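Local coordinates for D-alanine--D-alanine ligase (Coxiella burnetii, PDB 3TQT), which joins two D-alanine molecules into D-alanyl-D-alanine at the cost of ATP, supplying the dipeptide for peptidoglycan in the bacterial cell wall, at residues V132-V137 / V294-M299; A187-S192 / R214-L219. All blocks are in the same frame, centred on the assembly; numbering follows the deposited sequence.

Contacts 1 and 2 are both largely buried and share no strand or helix. Contact 1 (132-137 with 294-299) is the more central. It joins helix 132-139 to the turn between helix 277-293 and strand 298-306. Contact 2 (187-192 with 214-219) lies farther from the chain centre, at the end of the small antiparallel sheet, mostly in the loops that lead from strand 183-187 and into strand 219-223. Contact 1 uses one serine hydroxyl, a water, a weak glutamine-histidine bond and a valine pair at a helix end. Contact 2 gathers backbone and hydroxyl donors on an aspartate between two loops. Both touch the second subunit, where His295 of one chain packs on Arg218 of the other.

Contact 1 (V132-V137 / V294-M299); sequences VQSSAV and VHCSGM
Ser134 and Val294 make the tight part of this contact. The Ser134 side chain leaves helix 132-139 with OG anti to its own N (chi1 -170°), and OG donates to Val294 O at 2.9 Å. The hydroxyl comes from above the carbonyl plane, 45° out of it. The same oxygen presses on the backbone of Cys296, with Ser134 OG 3.1 Å from Cys296 CA. Ser134 CB meets His295 O at 3.4 Å. One turn further along the helix, Val137 CG1 touches Val294 CG1 at 4.0 Å and adds a small apolar patch. Leu143 and Leu148 of helix 141-150 pack beside this pair.

The other side is looser and wetter. Gln133 OE1 lies at the edge of the His295 ring, near its plane, and takes a weak bond from His295 ND1 at 3.4 Å. The amide and ring planes are 54° apart. A water donates to Val294 O at 2.7 Å and lies unusually close to Gln133 OE1. Here His295 is partly exposed and packs on Arg218 of the second subunit.

His295, with positive phi, is the C-prime residue of the Schellman motif that ends helix 277-293. The chain then turns into strand 298-306. Val294 O takes two donors, the Ser134 hydroxyl and the water, so polar bonds join this helix end to helix 132-139 alongside the valine packing.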
loop_
_atom_site.group_PDB
_atom_site.type_symbol
_atom_site.label_atom_id
_atom_site.label_comp_id
_atom_site.label_asym_id
_atom_site.label_seq_id
_atom_site.Cartn_x
_atom_site.Cartn_y
_atom_site.Cartn_z
ATOM N N VAL A 132 -3.022 3.724 -2.404
ATOM C CA VAL A 132 -2.622 2.640 -1.514
ATOM C C VAL A 132 -1.113 2.606 -1.336
ATOM O O VAL A 132 -0.609 2.544 -0.218
ATOM C CB VAL A 132 -3.115 1.267 -2.009
ATOM C CG1 VAL A 132 -2.448 0.144 -1.208
ATOM C CG2 VAL A 132 -4.636 1.191 -1.898
ATOM N N GLN A 133 -0.389 2.650 -2.445
ATOM C CA GLN A 133 1.058 2.574 -2.382
ATOM C C GLN A 133 1.680 3.736 -1.629
ATOM O O GLN A 133 2.596 3.555 -0.833
ATOM C CB GLN A 133 1.667 2.523 -3.780
ATOM C CG GLN A 133 3.186 2.707 -3.760
ATOM C CD GLN A 133 3.708 3.349 -5.032
ATOM O OE1 GLN A 133 3.879 4.557 -5.105
ATOM N NE2 GLN A 133 3.948 2.536 -6.047
ATOM N N SER A 134 1.199 4.935 -1.905
ATOM C CA SER A 134 1.769 6.133 -1.308
ATOM C C SER A 134 1.427 6.193 0.176
ATOM O O SER A 134 2.232 6.623 0.990
ATOM C CB SER A 134 1.252 7.392 -2.018
ATOM O OG SER A 134 2.000 8.513 -1.581
ATOM N N SER A 135 0.214 5.781 0.521
ATOM C CA SER A 135 -0.178 5.727 1.926
ATOM C C SER A 135 0.758 4.767 2.675
ATOM O O SER A 135 1.228 5.070 3.766
ATOM C CB SER A 135 -1.624 5.248 2.061
ATOM O OG SER A 135 -2.515 6.161 1.436
ATOM N N ALA A 136 1.012 3.605 2.079
ATOM C CA ALA A 136 1.824 2.582 2.737
ATOM C C ALA A 136 3.252 3.061 2.873
ATOM O O ALA A 136 3.872 2.911 3.923
ATOM C CB ALA A 136 1.757 1.269 1.980
ATOM N N VAL A 137 3.778 3.660 1.817
ATOM C CA VAL A 137 5.130 4.199 1.879
ATOM C C VAL A 137 5.284 5.304 2.939
ATOM O O VAL A 137 6.282 5.347 3.661
ATOM C CB VAL A 137 5.602 4.710 0.502
ATOM C CG1 VAL A 137 6.880 5.528 0.635
ATOM C CG2 VAL A 137 5.819 3.536 -0.439
ATOM N N VAL A 294 7.363 10.127 -3.303
ATOM C CA VAL A 294 6.605 9.013 -2.760
ATOM C C VAL A 294 5.299 8.821 -3.523
ATOM O O VAL A 294 4.425 8.082 -3.082
ATOM C CB VAL A 294 6.301 9.213 -1.262
ATOM C CG1 VAL A 294 7.619 9.286 -0.473
ATOM C CG2 VAL A 294 5.478 10.464 -1.054
ATOM N N HIS A 295 5.175 9.514 -4.652
ATOM C CA HIS A 295 4.021 9.359 -5.547
ATOM C C HIS A 295 2.710 9.604 -4.839
ATOM O O HIS A 295 1.728 8.876 -5.027
ATOM C CB HIS A 295 4.057 7.984 -6.201
ATOM C CG HIS A 295 5.368 7.694 -6.848
ATOM N ND1 HIS A 295 6.140 6.601 -6.525
ATOM C CD2 HIS A 295 6.071 8.390 -7.773
ATOM C CE1 HIS A 295 7.249 6.621 -7.237
ATOM N NE2 HIS A 295 7.236 7.706 -7.995
ATOM N N CYS A 296 2.712 10.652 -4.022
ATOM C CA CYS A 296 1.528 11.050 -3.290
ATOM C C CYS A 296 0.507 11.697 -4.227
ATOM O O CYS A 296 0.822 12.095 -5.359
ATOM C CB CYS A 296 1.900 12.019 -2.171
ATOM S SG CYS A 296 0.697 12.031 -0.870
ATOM N N SER A 297 -0.724 11.772 -3.746
ATOM C CA SER A 297 -1.807 12.390 -4.484
ATOM C C SER A 297 -2.628 13.179 -3.515
ATOM O O SER A 297 -2.735 12.809 -2.339
ATOM C CB SER A 297 -2.704 11.321 -5.118
ATOM O OG SER A 297 -2.070 10.738 -6.224
ATOM N N GLY A 298 -3.205 14.268 -4.011
ATOM C CA GLY A 298 -4.144 15.073 -3.251
ATOM C C GLY A 298 -3.465 15.965 -2.232
ATOM O O GLY A 298 -3.320 17.169 -2.438
ATOM N N MET A 299 -3.028 15.367 -1.130
ATOM C CA MET A 299 -2.465 16.153 -0.032
ATOM C C MET A 299 -1.444 15.396 0.800
ATOM O O MET A 299 -1.498 14.172 0.926
ATOM C CB MET A 299 -3.590 16.607 0.890
ATOM C CG MET A 299 -4.456 15.447 1.376
ATOM S SD MET A 299 -5.562 15.904 2.723
ATOM C CE MET A 299 -4.436 16.839 3.727
HETATM O O HOH W 1 5.288 5.522 -3.228
#

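Contact 2 (A187-S192 / R214-L219); sequences AVSLGS and RYDDRL
The guanidinium of Arg218 carries Val188 CG2 over one face, 3.8 Å above the plane and offset toward the rim. NH2 of Arg218 forms salt bridges to Asp142 and Glu140 of the same chain. The second flat group is the carboxylate of Asp216. Its CG stands anti to the backbone N (chi1 -156°), which goes with the carboxylate reaching Ser189. Ser189 N donates to Asp216 OD2 at 2.9 Å, nearly along its C-O axis. Ser189 OG donates to Asp216 OD2 at 2.7 Å on the syn side, 29° out of the carboxylate plane. Asp216 OD1 takes a weak bond from the N of Asp217. These bonds limit rotation of the carboxylate. Ala187 CB lies 3.4 Å from Asp216 OD2.

Ala187 and Leu219 form an antiparallel non-hydrogen-bonded pair, where strands 183-187 and 219-223 meet in a four-stranded sheet of the ATP-grasp fold. Beside it, Val188 N donates to Arg218 O at 3.2 Å. Residues 188-192 begin the loop to strand 196-199. In relatives the corresponding serine- and glycine-rich loop closes over the ATP phosphates, and both segments fall in the predicted ATP-binding region.

Farther along, Leu190 CD1 rests on Tyr215, 3.3 Å from Tyr215 O and 3.6 Å from Tyr215 CB. The two side chains cross at about a right angle. The Tyr215 ring leads away from the loop, and its OH bonds to Glu211. Tyr365 of the second subunit packs on Leu190, and Asp217 OD2 bonds to Gln358 of that subunit.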
loop_
_atom_site.group_PDB
_atom_site.type_symbol
_atom_site.label_atom_id
_atom_site.label_comp_id
_atom_site.label_asym_id
_atom_site.label_seq_id
_atom_site.Cartn_x
_atom_site.Cartn_y
_atom_site.Cartn_z
ATOM N N ALA A 187 8.182 3.413 17.009
ATOM C CA ALA A 187 7.504 2.491 16.104
ATOM C C ALA A 187 7.597 3.066 14.689
ATOM O O ALA A 187 7.492 4.286 14.497
ATOM C CB ALA A 187 6.048 2.323 16.512
ATOM N N VAL A 188 7.801 2.215 13.696
ATOM C CA VAL A 188 7.855 2.715 12.314
ATOM C C VAL A 188 6.511 3.262 11.847
ATOM O O VAL A 188 6.454 4.193 11.049
ATOM C CB VAL A 188 8.330 1.646 11.296
ATOM C CG1 VAL A 188 9.770 1.225 11.573
ATOM C CG2 VAL A 188 7.377 0.455 11.292
ATOM N N SER A 189 5.422 2.704 12.355
ATOM C CA SER A 189 4.131 3.000 11.752
ATOM C C SER A 189 3.072 3.444 12.746
ATOM O O SER A 189 1.889 3.432 12.429
ATOM C CB SER A 189 3.623 1.769 10.996
ATOM O OG SER A 189 3.262 0.749 11.911
ATOM N N LEU A 190 3.487 3.830 13.948
ATOM C CA LEU A 190 2.531 4.292 14.952
ATOM C C LEU A 190 2.897 5.693 15.428
ATOM O O LEU A 190 4.067 5.975 15.704
ATOM C CB LEU A 190 2.488 3.335 16.144
ATOM C CG LEU A 190 2.216 1.871 15.807
ATOM C CD1 LEU A 190 2.300 1.015 17.071
ATOM C CD2 LEU A 190 0.858 1.730 15.129
ATOM N N GLY A 191 1.894 6.560 15.539
ATOM C CA GLY A 191 2.122 7.961 15.863
ATOM C C GLY A 191 2.033 8.328 17.337
ATOM O O GLY A 191 2.759 9.208 17.805
ATOM N N SER A 192 1.141 7.669 18.069
ATOM C CA SER A 192 0.988 7.933 19.497
ATOM C C SER A 192 2.338 8.042 20.204
ATOM O O SER A 192 3.288 7.333 19.873
ATOM C CB SER A 192 0.133 6.853 20.163
ATOM O OG SER A 192 0.199 6.940 21.575
ATOM N N ARG A 214 6.427 -4.271 21.539
ATOM C CA ARG A 214 5.117 -4.702 22.007
ATOM C C ARG A 214 3.997 -4.056 21.183
ATOM O O ARG A 214 2.857 -4.502 21.227
ATOM C CB ARG A 214 4.921 -4.370 23.489
ATOM C CG ARG A 214 5.875 -5.107 24.431
ATOM C CD ARG A 214 5.783 -4.558 25.861
ATOM N NE ARG A 214 4.426 -4.602 26.408
ATOM C CZ ARG A 214 3.902 -5.653 27.039
ATOM N NH1 ARG A 214 4.619 -6.759 27.201
ATOM N NH2 ARG A 214 2.660 -5.605 27.509
ATOM N N TYR A 215 4.330 -3.010 20.430
ATOM C CA TYR A 215 3.323 -2.231 19.700
ATOM C C TYR A 215 3.399 -2.373 18.183
ATOM O O TYR A 215 2.387 -2.290 17.493
ATOM C CB TYR A 215 3.488 -0.753 20.025
ATOM C CG TYR A 215 3.534 -0.472 21.495
ATOM C CD1 TYR A 215 2.789 -1.230 22.382
ATOM C CD2 TYR A 215 4.320 0.554 22.000
ATOM C CE1 TYR A 215 2.825 -0.981 23.734
ATOM C CE2 TYR A 215 4.367 0.807 23.354
ATOM C CZ TYR A 215 3.614 0.039 24.214
ATOM O OH TYR A 215 3.646 0.288 25.563
ATOM N N ASP A 216 4.606 -2.537 17.667
ATOM C CA ASP A 216 4.821 -2.536 16.222
ATOM C C ASP A 216 5.835 -3.628 15.914
ATOM O O ASP A 216 6.639 -4.000 16.768
ATOM C CB ASP A 216 5.337 -1.163 15.769
ATOM C CG ASP A 216 5.044 -0.870 14.306
ATOM O OD1 ASP A 216 4.839 -1.832 13.544
ATOM O OD2 ASP A 216 5.018 0.325 13.924
ATOM N N ASP A 217 5.817 -4.157 14.701
ATOM C CA ASP A 217 6.730 -5.254 14.406
ATOM C C ASP A 217 8.021 -4.754 13.781
ATOM O O ASP A 217 8.868 -5.531 13.354
ATOM C CB ASP A 217 6.065 -6.318 13.523
ATOM C CG ASP A 217 5.585 -5.770 12.192
ATOM O OD1 ASP A 217 5.838 -4.586 11.886
ATOM O OD2 ASP A 217 4.961 -6.539 11.433
ATOM N N ARG A 218 8.185 -3.445 13.741
ATOM C CA ARG A 218 9.439 -2.897 13.274
ATOM C C ARG A 218 9.597 -1.532 13.897
ATOM O O ARG A 218 8.623 -0.822 14.117
ATOM C CB ARG A 218 9.444 -2.791 11.751
ATOM C CG ARG A 218 10.827 -2.702 11.132
ATOM C CD ARG A 218 10.750 -2.864 9.593
ATOM N NE ARG A 218 10.198 -1.676 8.947
ATOM C CZ ARG A 218 9.020 -1.624 8.336
ATOM N NH1 ARG A 218 8.242 -2.708 8.266
ATOM N NH2 ARG A 218 8.622 -0.487 7.782
ATOM N N LEU A 219 10.822 -1.172 14.227
ATOM C CA LEU A 219 11.023 0.131 14.816
ATOM C C LEU A 219 12.174 0.822 14.127
ATOM O O LEU A 219 12.908 0.219 13.341
ATOM C CB LEU A 219 11.273 0.018 16.322
ATOM C CG LEU A 219 12.524 -0.693 16.828
ATOM C CD1 LEU A 219 13.769 0.183 16.663
ATOM C CD2 LEU A 219 12.323 -1.052 18.302
#